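Local structure of cytolethal distending toxin subunit B (Escherichia coli, 2F1N) at residues V48-V53 and D141-A146; Q91-Y96 and A110-R115; R116-F121 and G135-N140. The protein acts as the DNA-nicking endonuclease subunit of a tripartite bacterial toxin and very probably causes the DNA damage that arrests intoxicated cells at G2/M. All blocks are in the same frame, centred on the assembly; numbering follows the deposited sequence.

Interaction 1. Residues V48-V53 and D141-A146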
loop_
_atom_site.group_PDB
_atom_site.type_symbol
_atom_site.label_atom_id
_atom_site.label_comp_id
_atom_site.label_asym_id
_atom_site.label_seq_id
_atom_site.Cartn_x
_atom_site.Cartn_y
_atom_site.Cartn_z
ATOM N N VAL A 48 10.501 1.334 7.889
ATOM C CA VAL A 48 9.746 2.107 6.893
ATOM C C VAL A 48 8.693 2.987 7.569
ATOM O O VAL A 48 8.207 2.631 8.636
ATOM C CB VAL A 48 9.142 1.215 5.800
ATOM C CG1 VAL A 48 10.211 0.211 5.271
ATOM C CG2 VAL A 48 7.917 0.487 6.297
ATOM N N ASP A 49 8.386 4.128 6.945
ATOM C CA ASP A 49 7.373 5.086 7.426
ATOM C C ASP A 49 5.951 4.622 7.105
ATOM O O ASP A 49 5.041 4.814 7.916
ATOM C CB ASP A 49 7.629 6.429 6.753
ATOM C CG ASP A 49 9.029 6.935 7.033
ATOM O OD1 ASP A 49 9.397 6.985 8.248
ATOM O OD2 ASP A 49 9.853 7.268 6.126
ATOM N N ILE A 50 5.776 4.034 5.921
ATOM C CA ILE A 50 4.451 3.584 5.493
ATOM C C ILE A 50 4.620 2.180 4.943
ATOM O O ILE A 50 5.498 1.935 4.119
ATOM C CB ILE A 50 3.854 4.533 4.450
ATOM C CG1 ILE A 50 3.506 5.864 5.153
ATOM C CG2 ILE A 50 2.524 3.956 3.896
ATOM C CD1 ILE A 50 3.405 7.015 4.288
ATOM N N LEU A 51 3.809 1.249 5.441
ATOM C CA LEU A 51 3.736 -0.077 4.872
ATOM C C LEU A 51 2.302 -0.358 4.346
ATOM O O LEU A 51 1.315 -0.280 5.095
ATOM C CB LEU A 51 4.106 -1.153 5.931
ATOM C CG LEU A 51 3.960 -2.620 5.506
ATOM C CD1 LEU A 51 4.951 -2.978 4.356
ATOM C CD2 LEU A 51 4.099 -3.539 6.721
ATOM N N ALA A 52 2.225 -0.759 3.067
ATOM C CA ALA A 52 0.978 -1.204 2.482
ATOM C C ALA A 52 0.946 -2.719 2.620
ATOM O O ALA A 52 1.933 -3.412 2.316
ATOM C CB ALA A 52 0.878 -0.799 0.986
ATOM N N VAL A 53 -0.188 -3.221 3.055
ATOM C CA VAL A 53 -0.344 -4.679 3.281
ATOM C C VAL A 53 -1.542 -5.217 2.487
ATOM O O VAL A 53 -2.634 -4.566 2.440
ATOM C CB VAL A 53 -0.560 -4.966 4.804
ATOM C CG1 VAL A 53 -0.556 -6.532 5.090
ATOM C CG2 VAL A 53 0.498 -4.252 5.662
ATOM N N ASP A 141 1.181 14.308 0.312
ATOM C CA ASP A 141 1.433 13.007 -0.299
ATOM C C ASP A 141 0.340 12.016 0.113
ATOM O O ASP A 141 -0.139 12.076 1.236
ATOM C CB ASP A 141 2.755 12.493 0.227
ATOM C CG ASP A 141 3.906 13.415 -0.110
ATOM O OD1 ASP A 141 4.094 13.702 -1.285
ATOM O OD2 ASP A 141 4.673 13.868 0.738
ATOM N N ALA A 142 -0.045 11.145 -0.814
ATOM C CA ALA A 142 -1.063 10.153 -0.529
ATOM C C ALA A 142 -0.484 8.779 -0.842
ATOM O O ALA A 142 0.219 8.583 -1.847
ATOM C CB ALA A 142 -2.306 10.441 -1.391
ATOM N N PHE A 143 -0.852 7.779 -0.017
ATOM C CA PHE A 143 -0.317 6.447 -0.227
ATOM C C PHE A 143 -1.480 5.463 -0.174
ATOM O O PHE A 143 -2.309 5.580 0.720
ATOM C CB PHE A 143 0.635 6.129 0.925
ATOM C CG PHE A 143 1.800 7.076 0.995
ATOM C CD1 PHE A 143 2.952 6.825 0.244
ATOM C CD2 PHE A 143 1.721 8.222 1.776
ATOM C CE1 PHE A 143 4.052 7.722 0.290
ATOM C CE2 PHE A 143 2.816 9.128 1.831
ATOM C CZ PHE A 143 3.956 8.848 1.096
ATOM N N PHE A 144 -1.544 4.565 -1.174
ATOM C CA PHE A 144 -2.612 3.555 -1.271
ATOM C C PHE A 144 -2.044 2.164 -1.182
ATOM O O PHE A 144 -0.905 1.911 -1.583
ATOM C CB PHE A 144 -3.368 3.659 -2.604
ATOM C CG PHE A 144 -4.227 4.910 -2.718
ATOM C CD1 PHE A 144 -3.642 6.143 -2.939
ATOM C CD2 PHE A 144 -5.590 4.845 -2.462
ATOM C CE1 PHE A 144 -4.446 7.337 -3.024
ATOM C CE2 PHE A 144 -6.398 5.983 -2.536
ATOM C CZ PHE A 144 -5.827 7.240 -2.787
ATOM N N THR A 145 -2.846 1.269 -0.598
ATOM C CA THR A 145 -2.601 -0.162 -0.788
ATOM C C THR A 145 -3.597 -0.795 -1.793
ATOM O O THR A 145 -4.777 -0.471 -1.779
ATOM C CB THR A 145 -2.610 -0.878 0.582
ATOM O OG1 THR A 145 -2.369 -2.302 0.377
ATOM C CG2 THR A 145 -4.018 -0.781 1.292
ATOM N N ALA A 146 -3.086 -1.641 -2.695
ATOM C CA ALA A 146 -3.915 -2.222 -3.771
ATOM C C ALA A 146 -3.666 -3.709 -3.893
ATOM O O ALA A 146 -2.536 -4.198 -3.652
ATOM C CB ALA A 146 -3.633 -1.594 -5.106
#
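Ile50 and Phe143 make the apolar half of this buried contact. The terminal methyl of Ile50 comes down over one face of the Phe143 ring in a CH-pi contact, its CD1 lying 3.4 Å from the ring centroid and displaced toward the CD2-CE2 rim. CD1 is 3.3 Å from Phe143 CD2, and the two side chains cross at about a right angle. Further along, two small groups meet: Ala52 CB sits 3.5 Å from Thr145 CB. The backbones converge accordingly, from 8.0 Å between the CA atoms of Ile50 and Phe143 to 5.0 Å between those of Ala52 and Thr145.

The polar half is a single hydrogen bond. With OG1 of Thr145 anti to its own nitrogen (chi1 180°), the hydroxyl swings to the carbonyl of Val53 and donates to Val53 O over 3.1 Å. It approaches from above the carbonyl plane, 68° out of it, away from the lone-pair directions. Thr145 OG1 is also hydrogen-bonded to Gln54 NE2, so this buried hydroxyl has two partners.

Segments 50-53 and 141-146 run 24° apart in direction but belong to different sheets, stacked face to face in the central beta sandwich of the DNase I-like fold. Strand 18-25 lies beside strand 50-56 and lends Val18 to both Ile50 and Phe143, while Phe16 adds a ring against Phe143. In the other sheet, Met181 and Leu183 of strand 179-183 and Ile138 and Leu134 of strand 133-138 close round the contact.

Interaction 2. Residues Q91-Y96 and A110-R115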
loop_
_atom_site.group_PDB
_atom_site.type_symbol
_atom_site.label_atom_id
_atom_site.label_comp_id
_atom_site.label_asym_id
_atom_site.label_seq_id
_atom_site.Cartn_x
_atom_site.Cartn_y
_atom_site.Cartn_z
ATOM N N GLN A 91 7.483 4.705 18.925
ATOM C CA GLN A 91 6.755 4.223 20.111
ATOM C C GLN A 91 5.339 3.710 19.767
ATOM O O GLN A 91 4.843 2.747 20.348
ATOM C CB GLN A 91 6.673 5.331 21.173
ATOM C CG GLN A 91 8.046 5.863 21.660
ATOM C CD GLN A 91 7.945 6.820 22.862
ATOM O OE1 GLN A 91 8.656 6.653 23.850
ATOM N NE2 GLN A 91 7.081 7.832 22.759
ATOM N N GLN A 92 4.672 4.358 18.831
ATOM C CA GLN A 92 3.362 3.851 18.394
ATOM C C GLN A 92 3.193 4.037 16.899
ATOM O O GLN A 92 3.780 4.947 16.293
ATOM C CB GLN A 92 2.229 4.582 19.092
ATOM C CG GLN A 92 2.229 4.492 20.609
ATOM C CD GLN A 92 0.901 4.931 21.190
ATOM O OE1 GLN A 92 0.247 4.166 21.922
ATOM N NE2 GLN A 92 0.497 6.158 20.874
ATOM N N VAL A 93 2.338 3.219 16.304
ATOM C CA VAL A 93 2.049 3.415 14.886
ATOM C C VAL A 93 0.532 3.386 14.699
ATOM O O VAL A 93 -0.195 2.866 15.569
ATOM C CB VAL A 93 2.742 2.360 13.967
ATOM C CG1 VAL A 93 4.310 2.533 13.943
ATOM C CG2 VAL A 93 2.281 0.925 14.301
ATOM N N TYR A 94 0.077 3.896 13.567
ATOM C CA TYR A 94 -1.338 3.907 13.209
ATOM C C TYR A 94 -1.602 2.854 12.146
ATOM O O TYR A 94 -0.842 2.708 11.197
ATOM C CB TYR A 94 -1.739 5.312 12.659
ATOM C CG TYR A 94 -1.847 6.336 13.760
ATOM C CD1 TYR A 94 -0.718 6.993 14.217
ATOM C CD2 TYR A 94 -3.088 6.618 14.319
ATOM C CE1 TYR A 94 -0.814 7.942 15.274
ATOM C CE2 TYR A 94 -3.214 7.544 15.318
ATOM C CZ TYR A 94 -2.068 8.224 15.776
ATOM O OH TYR A 94 -2.184 9.161 16.778
ATOM N N ILE A 95 -2.683 2.068 12.310
ATOM C CA ILE A 95 -3.056 1.088 11.286
ATOM C C ILE A 95 -4.382 1.468 10.690
ATOM O O ILE A 95 -5.335 1.769 11.428
ATOM C CB ILE A 95 -3.188 -0.352 11.928
ATOM C CG1 ILE A 95 -1.861 -0.791 12.588
ATOM C CG2 ILE A 95 -3.583 -1.359 10.816
ATOM C CD1 ILE A 95 -2.015 -2.191 13.305
ATOM N N TYR A 96 -4.494 1.445 9.366
ATOM C CA TYR A 96 -5.803 1.702 8.727
ATOM C C TYR A 96 -6.153 0.378 8.109
ATOM O O TYR A 96 -5.422 -0.165 7.236
ATOM C CB TYR A 96 -5.660 2.837 7.661
ATOM C CG TYR A 96 -5.262 4.066 8.400
ATOM C CD1 TYR A 96 -6.246 4.877 9.000
ATOM C CD2 TYR A 96 -3.904 4.341 8.665
ATOM C CE1 TYR A 96 -5.894 5.995 9.783
ATOM C CE2 TYR A 96 -3.545 5.426 9.477
ATOM C CZ TYR A 96 -4.542 6.246 10.021
ATOM O OH TYR A 96 -4.190 7.307 10.853
ATOM N N ALA A 110 -4.495 -3.319 4.453
ATOM C CA ALA A 110 -4.076 -2.348 5.497
ATOM C C ALA A 110 -2.988 -1.402 5.032
ATOM O O ALA A 110 -2.228 -1.702 4.109
ATOM C CB ALA A 110 -3.593 -3.094 6.813
ATOM N N LEU A 111 -2.938 -0.265 5.710
ATOM C CA LEU A 111 -1.770 0.629 5.682
ATOM C C LEU A 111 -1.336 0.854 7.120
ATOM O O LEU A 111 -2.169 1.103 8.016
ATOM C CB LEU A 111 -2.171 1.934 5.028
ATOM C CG LEU A 111 -2.313 1.968 3.518
ATOM C CD1 LEU A 111 -3.235 3.158 3.129
ATOM C CD2 LEU A 111 -0.900 2.177 2.917
ATOM N N VAL A 112 -0.030 0.801 7.352
ATOM C CA VAL A 112 0.534 1.075 8.660
ATOM C C VAL A 112 1.426 2.313 8.503
ATOM O O VAL A 112 2.216 2.388 7.535
ATOM C CB VAL A 112 1.411 -0.088 9.129
ATOM C CG1 VAL A 112 1.782 0.085 10.633
ATOM C CG2 VAL A 112 0.651 -1.427 8.901
ATOM N N SER A 113 1.267 3.258 9.404
ATOM C CA SER A 113 2.047 4.506 9.282
ATOM C C SER A 113 2.566 5.020 10.598
ATOM O O SER A 113 1.878 4.973 11.590
ATOM C CB SER A 113 1.223 5.622 8.651
ATOM O OG SER A 113 -0.116 5.483 8.976
ATOM N N ASN A 114 3.773 5.571 10.580
ATOM C CA ASN A 114 4.309 6.141 11.841
ATOM C C ASN A 114 3.829 7.568 12.131
ATOM O O ASN A 114 4.237 8.166 13.152
ATOM C CB ASN A 114 5.834 6.068 11.883
ATOM C CG ASN A 114 6.509 6.768 10.732
ATOM O OD1 ASN A 114 5.926 7.569 10.019
ATOM N ND2 ASN A 114 7.813 6.502 10.599
ATOM N N ARG A 115 2.944 8.067 11.271
ATOM C CA ARG A 115 2.251 9.332 11.499
ATOM C C ARG A 115 0.740 9.099 11.357
ATOM O O ARG A 115 0.319 8.382 10.455
ATOM C CB ARG A 115 2.725 10.384 10.469
ATOM C CG ARG A 115 4.213 10.751 10.620
ATOM C CD ARG A 115 4.704 11.969 9.778
ATOM N NE ARG A 115 4.149 13.275 10.204
ATOM C CZ ARG A 115 4.860 14.354 10.623
ATOM N NH1 ARG A 115 6.190 14.331 10.721
ATOM N NH2 ARG A 115 4.220 15.479 10.962
HETATM O O HOH W 1 4.189 7.323 15.633
#
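Tyr96 and Ser113 come together because Tyr96 CG lies beside its backbone nitrogen (chi1 -63°), which carries the ring over to strand 109-113, where its edge meets Ser113: CE2 is 3.5 Å from Ser113 OG, with the oxygen in the ring plane. Ser113 is turned off a staggered position (chi1 31°), and its OG makes a weak bond to Arg115 O. On the opposite face of the sheet, CG1 of Val112 stands anti to its nitrogen (chi1 -169°) and reaches back along the hairpin to Val93, meeting Val93 CG2 at 3.8 Å. The same methyl lies 4.2 Å from Ile95 CG1.

Between these two layers runs an antiparallel ladder. Tyr94 with Ser113 and Tyr96 with Leu111 are hydrogen-bonded pairs, flanking the non-hydrogen-bonded pair Ile95 with Val112. All four amide bonds are short and fairly straight: Tyr94 N to Ser113 O is 2.9 Å and Tyr96 N to Leu111 O 2.7 Å. Tyr94 O also receives a CA-H...O contact from Val112 CA at 3.3 Å. Where the ladder ends, a water donates to both Gln92 O and Asn114 O and bridges the parting chains.

The hairpin belongs to one sheet of the DNase I-like sandwich. Trp34 and Ile42 of helix 31-42 pack on its Val93, Ile95 and Val112 side, whereas Ile136 of the other sheet lies against Tyr96, Leu111 and Ser113. The chemistry differs accordingly: Val93, Ile95 and Val112 give the helix an aliphatic face, while the other mixes Leu111 with the polar groups of Tyr96 and Ser113. The Tyr96 hydroxyl is held by Glu79 OE2 and Ala117 N, two bonds that anchor the far end of the ring and satisfy its buried hydroxyl.

Interaction 3. Residues R116-F121 and G135-N140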
loop_
_atom_site.group_PDB
_atom_site.type_symbol
_atom_site.label_atom_id
_atom_site.label_comp_id
_atom_site.label_asym_id
_atom_site.label_seq_id
_atom_site.Cartn_x
_atom_site.Cartn_y
_atom_site.Cartn_z
ATOM N N ARG A 116 -0.067 9.723 12.195
ATOM C CA ARG A 116 -1.498 9.703 11.945
ATOM C C ARG A 116 -1.854 10.226 10.568
ATOM O O ARG A 116 -1.333 11.283 10.128
ATOM C CB ARG A 116 -2.234 10.508 13.023
ATOM C CG ARG A 116 -3.768 10.702 12.838
ATOM C CD ARG A 116 -4.350 11.712 13.913
ATOM N NE ARG A 116 -5.826 11.819 13.891
ATOM C CZ ARG A 116 -6.560 12.568 13.053
ATOM N NH1 ARG A 116 -5.992 13.333 12.126
ATOM N NH2 ARG A 116 -7.885 12.518 13.138
ATOM N N ALA A 117 -2.787 9.561 9.902
ATOM C CA ALA A 117 -3.225 10.035 8.595
ATOM C C ALA A 117 -3.930 11.382 8.750
ATOM O O ALA A 117 -4.781 11.543 9.635
ATOM C CB ALA A 117 -4.248 9.026 8.003
ATOM N N ASP A 118 -3.579 12.358 7.916
ATOM C CA ASP A 118 -4.384 13.597 7.875
ATOM C C ASP A 118 -5.763 13.393 7.292
ATOM O O ASP A 118 -6.736 14.080 7.658
ATOM C CB ASP A 118 -3.626 14.701 7.114
ATOM C CG ASP A 118 -2.303 15.033 7.801
ATOM O OD1 ASP A 118 -2.252 15.026 9.052
ATOM O OD2 ASP A 118 -1.255 15.300 7.194
ATOM N N GLU A 119 -5.841 12.465 6.351
ATOM C CA GLU A 119 -7.098 12.180 5.653
ATOM C C GLU A 119 -7.045 10.700 5.246
ATOM O O GLU A 119 -5.970 10.146 5.006
ATOM C CB GLU A 119 -7.243 13.119 4.425
ATOM C CG GLU A 119 -8.592 13.168 3.748
ATOM C CD GLU A 119 -8.693 14.277 2.709
ATOM O OE1 GLU A 119 -7.662 14.864 2.268
ATOM O OE2 GLU A 119 -9.834 14.536 2.332
ATOM N N VAL A 120 -8.210 10.070 5.237
ATOM C CA VAL A 120 -8.300 8.677 4.768
ATOM C C VAL A 120 -9.174 8.599 3.527
ATOM O O VAL A 120 -10.293 9.149 3.527
ATOM C CB VAL A 120 -8.878 7.778 5.857
ATOM C CG1 VAL A 120 -8.795 6.252 5.375
ATOM C CG2 VAL A 120 -8.109 7.999 7.140
ATOM N N PHE A 121 -8.687 7.885 2.516
ATOM C CA PHE A 121 -9.409 7.685 1.229
ATOM C C PHE A 121 -9.867 6.215 1.085
ATOM O O PHE A 121 -9.091 5.304 1.322
ATOM C CB PHE A 121 -8.557 8.023 0.018
ATOM C CG PHE A 121 -8.001 9.413 0.047
ATOM C CD1 PHE A 121 -8.825 10.507 0.213
ATOM C CD2 PHE A 121 -6.629 9.613 -0.025
ATOM C CE1 PHE A 121 -8.283 11.821 0.256
ATOM C CE2 PHE A 121 -6.101 10.914 0.045
ATOM C CZ PHE A 121 -6.930 11.995 0.164
ATOM N N GLY A 135 -6.454 4.343 1.055
ATOM C CA GLY A 135 -5.313 5.261 1.015
ATOM C C GLY A 135 -5.299 6.207 2.215
ATOM O O GLY A 135 -6.344 6.431 2.840
ATOM N N ILE A 136 -4.110 6.768 2.521
ATOM C CA ILE A 136 -4.026 7.841 3.519
ATOM C C ILE A 136 -3.266 9.027 2.904
ATOM O O ILE A 136 -2.406 8.846 2.054
ATOM C CB ILE A 136 -3.316 7.386 4.822
ATOM C CG1 ILE A 136 -1.872 6.973 4.564
ATOM C CG2 ILE A 136 -4.152 6.182 5.452
ATOM C CD1 ILE A 136 -1.113 6.591 5.826
ATOM N N ARG A 137 -3.571 10.214 3.387
ATOM C CA ARG A 137 -2.815 11.414 3.011
ATOM C C ARG A 137 -2.031 11.866 4.235
ATOM O O ARG A 137 -2.596 11.919 5.343
ATOM C CB ARG A 137 -3.781 12.530 2.565
ATOM C CG ARG A 137 -2.998 13.826 2.122
ATOM C CD ARG A 137 -3.919 14.955 1.682
ATOM N NE ARG A 137 -4.862 15.354 2.739
ATOM C CZ ARG A 137 -4.553 16.158 3.779
ATOM N NH1 ARG A 137 -3.310 16.620 3.936
ATOM N NH2 ARG A 137 -5.479 16.455 4.696
ATOM N N ILE A 138 -0.736 12.169 4.047
ATOM C CA ILE A 138 0.067 12.795 5.097
ATOM C C ILE A 138 0.638 14.019 4.407
ATOM O O ILE A 138 1.428 13.886 3.454
ATOM C CB ILE A 138 1.170 11.863 5.562
ATOM C CG1 ILE A 138 0.537 10.654 6.300
ATOM C CG2 ILE A 138 2.121 12.570 6.556
ATOM C CD1 ILE A 138 1.452 9.499 6.294
ATOM N N GLY A 139 0.205 15.198 4.832
ATOM C CA GLY A 139 0.670 16.413 4.136
ATOM C C GLY A 139 0.259 16.393 2.673
ATOM O O GLY A 139 -0.901 16.142 2.316
ATOM N N ASN A 140 1.234 16.627 1.800
ATOM C CA ASN A 140 0.975 16.749 0.381
ATOM C C ASN A 140 1.114 15.441 -0.407
ATOM O O ASN A 140 1.155 15.474 -1.628
ATOM C CB ASN A 140 2.009 17.738 -0.153
ATOM C CG ASN A 140 1.607 18.335 -1.431
ATOM O OD1 ASN A 140 0.572 19.020 -1.515
ATOM N ND2 ASN A 140 2.442 18.122 -2.468
HETATM O O HOH W 2 -2.229 17.986 6.193
#
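Phe121 and Gly135 form the tight end of this hairpin, paired by Phe121 N to Gly135 O and Gly135 N to Phe121 O, both 2.8 Å. The Phe121 ring lies obliquely against Arg137, its CE2 3.8 Å from Arg137 CB, and Phe166 and Phe167 meet it edge-to-face. On the Ile136 side of the sheet, Ala117 CB, from the loop before the strand, packs on Ile136 CB at 3.7 Å. Further along, Asp118 and Glu119 both face Arg137, a classic beta bulge: Arg137 O takes a 2.8 Å bond from Asp118 N and a weak one from Glu119 N, while Arg137 N returns a regular bond to Glu119 O.

At the bulge the side chains turn polar and the contact reaches solvent. The Arg137 chain bends at chi3 (58°), bringing NE to Glu119 OE1 at 2.9 Å in a salt bridge in which Glu119 OE1 lies near the guanidinium plane and offers its anti lone pair; the two flat groups stand 80° apart. His175 NE2 also holds OE1. Asp118 CB covers one guanidinium face, NH1 bonds Gly139 O, and Asp118 OD2 accepts a hydrogen bond from Gly139 N at 2.8 Å. A water accepts from Arg137 NH1 and donates weakly to Asp118 OD2.

Overall arrangement
Interaction 1 lies near the centre of the chain and clamps the two sheets of the sandwich face to face, whereas interactions 2 and 3 are hairpins, one in each sheet, nested in the loop that interaction 1 closes. Strand 109-113 lies next to strand 50-56, probably bonded through Val53 N and Ala110 O; strand 133-138 lies next to 141-147, probably through Phe143 N and Ile136 O, so each hairpin extends its sheet away from the central contact. Chemistry follows position: mostly side-chain packing in interaction 1, backbone ladder with buried side chains in interaction 2, and a ladder with a bulge, a salt bridge and water at the partly exposed edge in interaction 3. The hairpins also touch directly, Ser113 OG against Ile136 CD1.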